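Local coordinates for Lpg2148(MvcA) (Legionella pneumophila subsp. pneumophila str. Philadelphia 1, PDB 6K11), which probably acts as a Legionella effector deamidase that removes ubiquitin from the host enzyme UBE2N and so regulates its activity, at residues L81-I86 with T332-E337; S117-I122 with T235-Q240; V134-K139 with K150-L155. One frame throughout, in Å; residues are numbered along the deposited sequence.

Contact 1: L81-I86 with T332-E337; sequences LLLGKI and TEINPE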
# COMPACT_ATOMS: atom_id res chain seq x y z
N LEU A 81 9.92 -14.61 -2.95
CA LEU A 81 9.86 -16.06 -2.99
C LEU A 81 9.90 -16.57 -4.42
O LEU A 81 10.60 -17.55 -4.73
CB LEU A 81 8.61 -16.56 -2.28
CG LEU A 81 8.71 -16.49 -0.75
CD1 LEU A 81 7.33 -16.68 -0.13
CD2 LEU A 81 9.71 -17.55 -0.25
N LEU A 82 9.18 -15.91 -5.33
CA LEU A 82 9.07 -16.44 -6.68
C LEU A 82 10.28 -16.08 -7.54
O LEU A 82 10.63 -16.83 -8.46
CB LEU A 82 7.78 -15.95 -7.35
CG LEU A 82 6.56 -16.86 -7.24
CD1 LEU A 82 6.38 -17.40 -5.80
CD2 LEU A 82 5.29 -16.14 -7.73
N LEU A 83 10.93 -14.94 -7.26
CA LEU A 83 12.04 -14.48 -8.08
C LEU A 83 13.41 -14.70 -7.47
O LEU A 83 14.40 -14.75 -8.21
CB LEU A 83 11.89 -12.98 -8.37
CG LEU A 83 10.76 -12.63 -9.33
CD1 LEU A 83 10.40 -11.16 -9.21
CD2 LEU A 83 11.20 -12.98 -10.75
N GLY A 84 13.50 -14.82 -6.15
CA GLY A 84 14.78 -14.72 -5.47
C GLY A 84 15.19 -13.27 -5.26
O GLY A 84 14.73 -12.36 -5.94
N LYS A 85 16.10 -13.06 -4.31
CA LYS A 85 16.42 -11.71 -3.85
C LYS A 85 16.93 -10.82 -4.98
O LYS A 85 16.48 -9.68 -5.14
CB LYS A 85 17.44 -11.79 -2.71
CG LYS A 85 17.71 -10.47 -2.01
CD LYS A 85 17.06 -10.45 -0.63
CE LYS A 85 17.02 -9.04 -0.03
NZ LYS A 85 16.44 -9.05 1.35
N ILE A 86 17.88 -11.32 -5.78
CA ILE A 86 18.52 -10.50 -6.81
C ILE A 86 17.51 -10.08 -7.89
O ILE A 86 17.41 -8.90 -8.24
CB ILE A 86 19.71 -11.25 -7.44
CG1 ILE A 86 20.88 -11.30 -6.46
CG2 ILE A 86 20.13 -10.60 -8.75
CD1 ILE A 86 21.69 -12.58 -6.59
N THR A 332 6.67 -10.18 -15.24
CA THR A 332 7.91 -10.90 -15.47
C THR A 332 7.61 -12.39 -15.55
O THR A 332 6.57 -12.87 -15.08
CB THR A 332 8.93 -10.62 -14.36
OG1 THR A 332 10.11 -11.39 -14.60
CG2 THR A 332 8.36 -11.01 -12.98
N GLU A 333 8.53 -13.12 -16.17
CA GLU A 333 8.41 -14.56 -16.12
C GLU A 333 9.05 -15.08 -14.84
O GLU A 333 9.88 -14.42 -14.21
CB GLU A 333 9.05 -15.21 -17.35
CG GLU A 333 8.63 -14.51 -18.62
CD GLU A 333 9.52 -14.82 -19.80
OE1 GLU A 333 10.07 -13.86 -20.40
OE2 GLU A 333 9.64 -16.02 -20.13
N ILE A 334 8.62 -16.28 -14.45
CA ILE A 334 9.03 -16.95 -13.22
C ILE A 334 9.73 -18.24 -13.61
O ILE A 334 9.28 -18.94 -14.53
CB ILE A 334 7.81 -17.23 -12.31
CG1 ILE A 334 7.45 -16.03 -11.42
CG2 ILE A 334 7.96 -18.52 -11.50
CD1 ILE A 334 8.48 -14.98 -11.30
N ASN A 335 10.82 -18.57 -12.92
CA ASN A 335 11.42 -19.90 -13.04
C ASN A 335 10.87 -20.79 -11.93
O ASN A 335 11.26 -20.61 -10.77
CB ASN A 335 12.94 -19.81 -12.96
CG ASN A 335 13.62 -21.18 -13.00
OD1 ASN A 335 12.96 -22.22 -13.12
ND2 ASN A 335 14.93 -21.18 -12.90
N PRO A 336 10.00 -21.75 -12.23
CA PRO A 336 9.38 -22.54 -11.15
C PRO A 336 10.37 -23.33 -10.32
O PRO A 336 10.11 -23.56 -9.13
CB PRO A 336 8.41 -23.46 -11.89
CG PRO A 336 8.14 -22.79 -13.17
CD PRO A 336 9.43 -22.09 -13.54
N GLU A 337 11.49 -23.79 -10.91
CA GLU A 337 12.45 -24.56 -10.13
C GLU A 337 13.07 -23.71 -9.03
O GLU A 337 13.27 -24.19 -7.91
CB GLU A 337 13.56 -25.13 -11.03
CG GLU A 337 13.08 -26.00 -12.19
CD GLU A 337 12.13 -27.14 -11.81
OE1 GLU A 337 11.56 -27.73 -12.77
OE2 GLU A 337 11.97 -27.49 -10.61
O HOH W 1 12.00 -17.27 -10.74

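Contact 2: S117-I122 with T235-Q240; sequences STNLLI and TIYIPQ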
# COMPACT_ATOMS: atom_id res chain seq x y z
N SER A 117 3.91 -22.83 -22.02
CA SER A 117 5.36 -22.68 -22.02
C SER A 117 5.87 -21.60 -21.08
O SER A 117 7.08 -21.35 -21.05
CB SER A 117 5.84 -22.38 -23.45
OG SER A 117 7.25 -22.43 -23.53
N THR A 118 5.00 -20.94 -20.31
CA THR A 118 5.45 -19.79 -19.53
C THR A 118 4.73 -19.71 -18.19
O THR A 118 3.58 -20.14 -18.05
CB THR A 118 5.25 -18.49 -20.32
OG1 THR A 118 5.98 -17.43 -19.70
CG2 THR A 118 3.78 -18.12 -20.39
N ASN A 119 5.44 -19.18 -17.19
CA ASN A 119 4.89 -18.87 -15.87
C ASN A 119 5.09 -17.39 -15.63
O ASN A 119 6.22 -16.91 -15.67
CB ASN A 119 5.58 -19.68 -14.77
CG ASN A 119 5.45 -21.16 -14.99
OD1 ASN A 119 4.43 -21.77 -14.66
ND2 ASN A 119 6.49 -21.76 -15.57
N LEU A 120 4.00 -16.68 -15.37
CA LEU A 120 4.00 -15.22 -15.34
C LEU A 120 3.61 -14.71 -13.96
O LEU A 120 2.68 -15.23 -13.33
CB LEU A 120 3.02 -14.64 -16.37
CG LEU A 120 3.33 -14.94 -17.84
CD1 LEU A 120 2.16 -14.57 -18.73
CD2 LEU A 120 4.59 -14.19 -18.25
N LEU A 121 4.32 -13.69 -13.50
CA LEU A 121 3.99 -12.97 -12.28
C LEU A 121 3.72 -11.52 -12.65
O LEU A 121 4.55 -10.87 -13.29
CB LEU A 121 5.12 -13.05 -11.25
CG LEU A 121 4.95 -12.18 -9.99
CD1 LEU A 121 3.79 -12.68 -9.14
CD2 LEU A 121 6.22 -12.17 -9.15
N ILE A 122 2.55 -11.03 -12.27
CA ILE A 122 2.16 -9.64 -12.50
C ILE A 122 2.02 -8.97 -11.14
O ILE A 122 1.38 -9.52 -10.23
CB ILE A 122 0.85 -9.53 -13.29
CG1 ILE A 122 0.85 -10.50 -14.48
CG2 ILE A 122 0.61 -8.08 -13.72
CD1 ILE A 122 -0.53 -10.67 -15.08
N THR A 235 -0.56 -9.03 -6.32
CA THR A 235 0.08 -9.75 -7.40
C THR A 235 -0.90 -10.76 -7.97
O THR A 235 -1.89 -11.14 -7.33
CB THR A 235 1.37 -10.46 -6.92
OG1 THR A 235 1.08 -11.26 -5.76
CG2 THR A 235 2.44 -9.43 -6.56
N ILE A 236 -0.62 -11.18 -9.19
CA ILE A 236 -1.36 -12.25 -9.85
C ILE A 236 -0.32 -13.19 -10.44
O ILE A 236 0.65 -12.73 -11.06
CB ILE A 236 -2.31 -11.72 -10.93
CG1 ILE A 236 -3.56 -11.08 -10.29
CG2 ILE A 236 -2.74 -12.86 -11.87
CD1 ILE A 236 -4.54 -10.53 -11.29
N TYR A 237 -0.52 -14.48 -10.24
CA TYR A 237 0.39 -15.50 -10.74
C TYR A 237 -0.36 -16.36 -11.74
O TYR A 237 -1.46 -16.84 -11.46
CB TYR A 237 0.95 -16.35 -9.59
CG TYR A 237 1.85 -17.49 -10.01
CD1 TYR A 237 2.99 -17.27 -10.79
CD2 TYR A 237 1.56 -18.79 -9.62
CE1 TYR A 237 3.83 -18.33 -11.16
CE2 TYR A 237 2.39 -19.85 -9.98
CZ TYR A 237 3.51 -19.61 -10.76
OH TYR A 237 4.32 -20.67 -11.13
N ILE A 238 0.21 -16.54 -12.93
CA ILE A 238 -0.39 -17.33 -13.99
C ILE A 238 0.56 -18.47 -14.33
O ILE A 238 1.51 -18.30 -15.10
CB ILE A 238 -0.71 -16.47 -15.23
CG1 ILE A 238 -1.57 -15.27 -14.84
CG2 ILE A 238 -1.43 -17.33 -16.28
CD1 ILE A 238 -1.48 -14.11 -15.81
N PRO A 239 0.36 -19.65 -13.74
CA PRO A 239 1.27 -20.77 -13.99
C PRO A 239 1.01 -21.42 -15.34
O PRO A 239 -0.08 -21.33 -15.91
CB PRO A 239 0.96 -21.74 -12.84
CG PRO A 239 -0.48 -21.45 -12.49
CD PRO A 239 -0.67 -19.97 -12.74
N GLN A 240 2.05 -22.08 -15.85
CA GLN A 240 1.94 -22.78 -17.12
C GLN A 240 0.86 -23.85 -17.06
O GLN A 240 0.64 -24.49 -16.02
CB GLN A 240 3.28 -23.42 -17.49
CG GLN A 240 3.71 -24.48 -16.51
CD GLN A 240 5.11 -25.00 -16.75
OE1 GLN A 240 5.93 -25.08 -15.82
NE2 GLN A 240 5.40 -25.35 -18.01
O HOH W 2 1.57 -18.18 -18.02

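Contact 3: V134-K139 with K150-L155; sequences VLVKTK and KNKIYL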
# COMPACT_ATOMS: atom_id res chain seq x y z
N VAL A 134 -7.52 22.25 1.05
CA VAL A 134 -7.63 23.44 1.89
C VAL A 134 -6.41 24.33 1.74
O VAL A 134 -5.30 23.89 1.41
CB VAL A 134 -7.86 23.12 3.39
CG1 VAL A 134 -9.15 22.29 3.61
CG2 VAL A 134 -6.66 22.47 4.02
N LEU A 135 -6.64 25.62 1.99
CA LEU A 135 -5.61 26.63 2.12
C LEU A 135 -5.51 27.00 3.60
O LEU A 135 -6.54 27.13 4.28
CB LEU A 135 -5.97 27.87 1.28
CG LEU A 135 -5.33 29.20 1.66
CD1 LEU A 135 -3.84 29.16 1.34
CD2 LEU A 135 -6.01 30.35 0.94
N VAL A 136 -4.29 27.15 4.10
CA VAL A 136 -4.06 27.53 5.50
C VAL A 136 -3.29 28.83 5.52
O VAL A 136 -2.17 28.91 4.99
CB VAL A 136 -3.31 26.45 6.29
CG1 VAL A 136 -3.00 26.94 7.70
CG2 VAL A 136 -4.09 25.12 6.31
N LYS A 137 -3.87 29.85 6.14
CA LYS A 137 -3.19 31.12 6.37
C LYS A 137 -2.48 31.05 7.72
O LYS A 137 -3.11 30.76 8.74
CB LYS A 137 -4.18 32.27 6.33
CG LYS A 137 -3.56 33.62 6.45
CD LYS A 137 -4.63 34.68 6.35
CE LYS A 137 -4.27 35.90 7.18
NZ LYS A 137 -5.31 36.95 7.03
N THR A 138 -1.17 31.30 7.72
CA THR A 138 -0.39 31.22 8.94
C THR A 138 0.72 32.25 8.94
O THR A 138 1.36 32.50 7.91
CB THR A 138 0.21 29.82 9.15
OG1 THR A 138 1.11 29.85 10.27
CG2 THR A 138 0.96 29.36 7.90
N LYS A 139 0.94 32.86 10.10
CA LYS A 139 2.08 33.75 10.27
C LYS A 139 3.38 32.97 10.11
O LYS A 139 3.46 31.78 10.43
CB LYS A 139 2.03 34.41 11.65
CG LYS A 139 0.95 35.49 11.79
CD LYS A 139 1.17 36.36 13.03
CE LYS A 139 0.20 37.54 13.08
NZ LYS A 139 0.11 38.30 11.79
N LYS A 150 0.61 17.80 6.08
CA LYS A 150 0.96 17.62 4.69
C LYS A 150 -0.28 17.69 3.79
O LYS A 150 -1.42 17.52 4.23
CB LYS A 150 1.70 16.29 4.51
CG LYS A 150 2.99 16.20 5.33
CD LYS A 150 3.68 14.84 5.15
CE LYS A 150 4.10 14.26 6.49
NZ LYS A 150 5.48 13.72 6.44
N ASN A 151 -0.04 17.94 2.50
CA ASN A 151 -1.07 18.02 1.45
C ASN A 151 -2.02 19.19 1.69
O ASN A 151 -3.25 19.06 1.59
CB ASN A 151 -1.84 16.71 1.29
CG ASN A 151 -2.45 16.56 -0.11
OD1 ASN A 151 -1.96 17.17 -1.08
ND2 ASN A 151 -3.51 15.76 -0.22
N LYS A 152 -1.44 20.35 1.98
CA LYS A 152 -2.18 21.60 2.12
C LYS A 152 -1.39 22.71 1.45
O LYS A 152 -0.16 22.62 1.31
CB LYS A 152 -2.44 21.96 3.59
CG LYS A 152 -3.34 20.97 4.35
CD LYS A 152 -3.52 21.41 5.80
CE LYS A 152 -4.54 20.54 6.53
NZ LYS A 152 -4.76 20.97 7.95
N ILE A 153 -2.09 23.76 1.02
CA ILE A 153 -1.44 24.99 0.58
C ILE A 153 -1.34 25.93 1.77
O ILE A 153 -2.31 26.07 2.54
CB ILE A 153 -2.21 25.63 -0.58
CG1 ILE A 153 -2.10 24.76 -1.83
CG2 ILE A 153 -1.68 27.05 -0.85
CD1 ILE A 153 -3.00 25.19 -2.96
N TYR A 154 -0.18 26.56 1.94
CA TYR A 154 0.09 27.45 3.07
C TYR A 154 0.39 28.86 2.57
O TYR A 154 1.28 29.04 1.74
CB TYR A 154 1.26 26.93 3.92
CG TYR A 154 0.88 25.69 4.71
CD1 TYR A 154 0.34 25.79 5.98
CD2 TYR A 154 1.03 24.42 4.16
CE1 TYR A 154 -0.04 24.66 6.71
CE2 TYR A 154 0.67 23.28 4.88
CZ TYR A 154 0.13 23.41 6.15
OH TYR A 154 -0.24 22.29 6.86
N LEU A 155 -0.34 29.84 3.09
CA LEU A 155 -0.13 31.24 2.75
C LEU A 155 0.47 31.96 3.95
O LEU A 155 -0.18 32.10 4.99
CB LEU A 155 -1.43 31.91 2.30
CG LEU A 155 -1.36 33.44 2.14
CD1 LEU A 155 -0.39 33.83 1.00
CD2 LEU A 155 -2.76 33.99 1.87
O HOH W 3 -5.83 19.71 1.73

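Contact 1: L81-I86 with T332-E337
At the turn from strand 325-333 into helix 336-351, Ile-334 packs its side chain against Leu-82 and Leu-83 in the last turn of helix 71-83. The two leucines take it from different directions. Leu-82 offers its CB, which lies 4.1 Å from Ile-334 CG1, while Leu-83 reaches in with its CD2 branch. Leu-83 and Ile-334 cross at about a right angle, and Leu-83 CD2 comes to 3.4 Å from Ile-334 CD1. That is tighter than ordinary van der Waals contact. The terminal torsion of Ile-334 is also nearly eclipsed (chi2 -16°), so the exact placement of CD1 is doubtful, though the meeting of the branches is not. Thr-332 CG2, 4.1 Å from Leu-83 CD2, extends the apolar patch toward the strand. Thr-332 OG1, trans to the backbone N (chi1 178°), donates to Glu-333 O at 3.1 Å.

This is a helix end set on a sheet-to-helix junction, and one water bridges the two backbones. Water 1 gives a proton to Leu-82 O at 2.7 Å and accepts from Asn-335 N at 2.8 Å, linking the C-terminal end of helix 71-83 to the start of helix 336-351. Asn-335 is the N-cap of helix 336-351: its OD1 receives Glu-337 N at 3.1 Å, from well above the amide plane. Further out, Asn-342 of the same helix donates through ND2 to Leu-81 O. Leu-121 backs both Leu-82 and Ile-334, and Val-8 of helix 4-19 and Phe-91 of helix 85-93 touch Leu-82 and Leu-83 respectively.

Contact 2: S117-I122 with T235-Q240
Asn-119 OD1 accepts the backbone N-H of Gln-240 at 2.7 Å in a nearly straight bond (167° at the hydrogen), although the donor stands well out of the amide plane. The side chain of Gln-240 answers: with CG tucked between its own N and carbonyl carbon (chi1 63°), it crosses the Asn-119 amide, the two planes 78° apart, and OE1 takes a weak bond from Asn-119 ND2 at 3.4 Å. Gly-5 N adds a second weak bond to that oxygen. This pair closes the end of an antiparallel ladder between the central strand 120-129 of the five-stranded sheet and its neighbour 228-238. Leu-120 and Ile-238 exchange two backbone bonds, Ile-238 N to Leu-120 O being 2.8 Å, and Ile-122 and Ile-236 form the next hydrogen-bonded pair. These four side chains share one face, where Ile-122 CD1 meets Ile-238 CD1 at 3.6 Å. On the other face, at the non-hydrogen-bonded pair, Leu-121 lies against helix 71-83 and Tyr-237, CG trans to its N, extends toward Asn-119, with Pro-239 N over one ring face. Tyr-237 CD1 passes 3.3 Å from Leu-120 O, and the hydroxyl is bonded to Gly-5 O in the first turn of helix 4-19.

Contact 3: V134-K139 with K150-L155
Val-136 and Tyr-154 lie side by side and point the same way, Val-136 CB resting 3.7 Å from Tyr-154 CD1 at a slant to the ring. Thr-138 CG2 comes to the edge of that ring, near its plane. On the same face Lys-152 stretches out as an extended chain: its CG is 3.7 Å from Val-134 CG2, and its CD, 3.8 Å from Val-136 CG2, lies against both valines. Across the sheet, Leu-135 CD1 touches Ile-153 CG2 at 3.7 Å and Leu-155 CB at 3.8 Å, a reach set by CG lying trans to the backbone N (chi1 158°).

Between the faces runs a parallel ladder, the one parallel pairing in the five-stranded mixed sheet of the MvcA insertion domain. Its bonds step alternately from strand to strand: Ile-153 N to Val-134 O, Val-136 N to Ile-153 O at 2.7 Å, Leu-155 N to Val-136 O at 2.8 Å, then Thr-138 N to Leu-155 O. Water 3 continues the join past the first rung, accepting from Val-134 N and donating to Asn-151 O at 2.7 Å. Asn-151 and Lys-152 form a G1 beta bulge opposite Ile-163 on the antiparallel neighbour.

The second shell fixes the polar ends. Glu-191 makes a salt bridge with Lys-152 NZ, and Val-149 O receives the hydroxyl of Tyr-154. Lys-137 NZ is gripped by the carbonyls of Phe-183, Ile-186 and Gly-187 and also makes a cation-pi contact with Phe-183. Helix 206-220 covers the Leu-135 face through Ile-214 and Phe-218.

Contacts 1 and 2 are neighbours, their centres 10 Å apart, both reaching the five-stranded antiparallel sheet. Strands 325-333 and 120-129 are adjacent there, with probable hydrogen bonds from Ile-334 N to Asn-119 O and from Leu-121 N to Thr-332 O, so the strand leading into helix 336-351 in contact 1 pairs with a strand of contact 2. Contact 3 lies about 46 and 47 Å from them between centres, across the chain's centre, in the mixed sheet of the insertion domain. Along the chain contact 1 encloses contact 2, which encloses contact 3. The chain appears to leave the large sheet by strand 120-129 and come back by strand 228-238, consistent with an insertion between two paired strands.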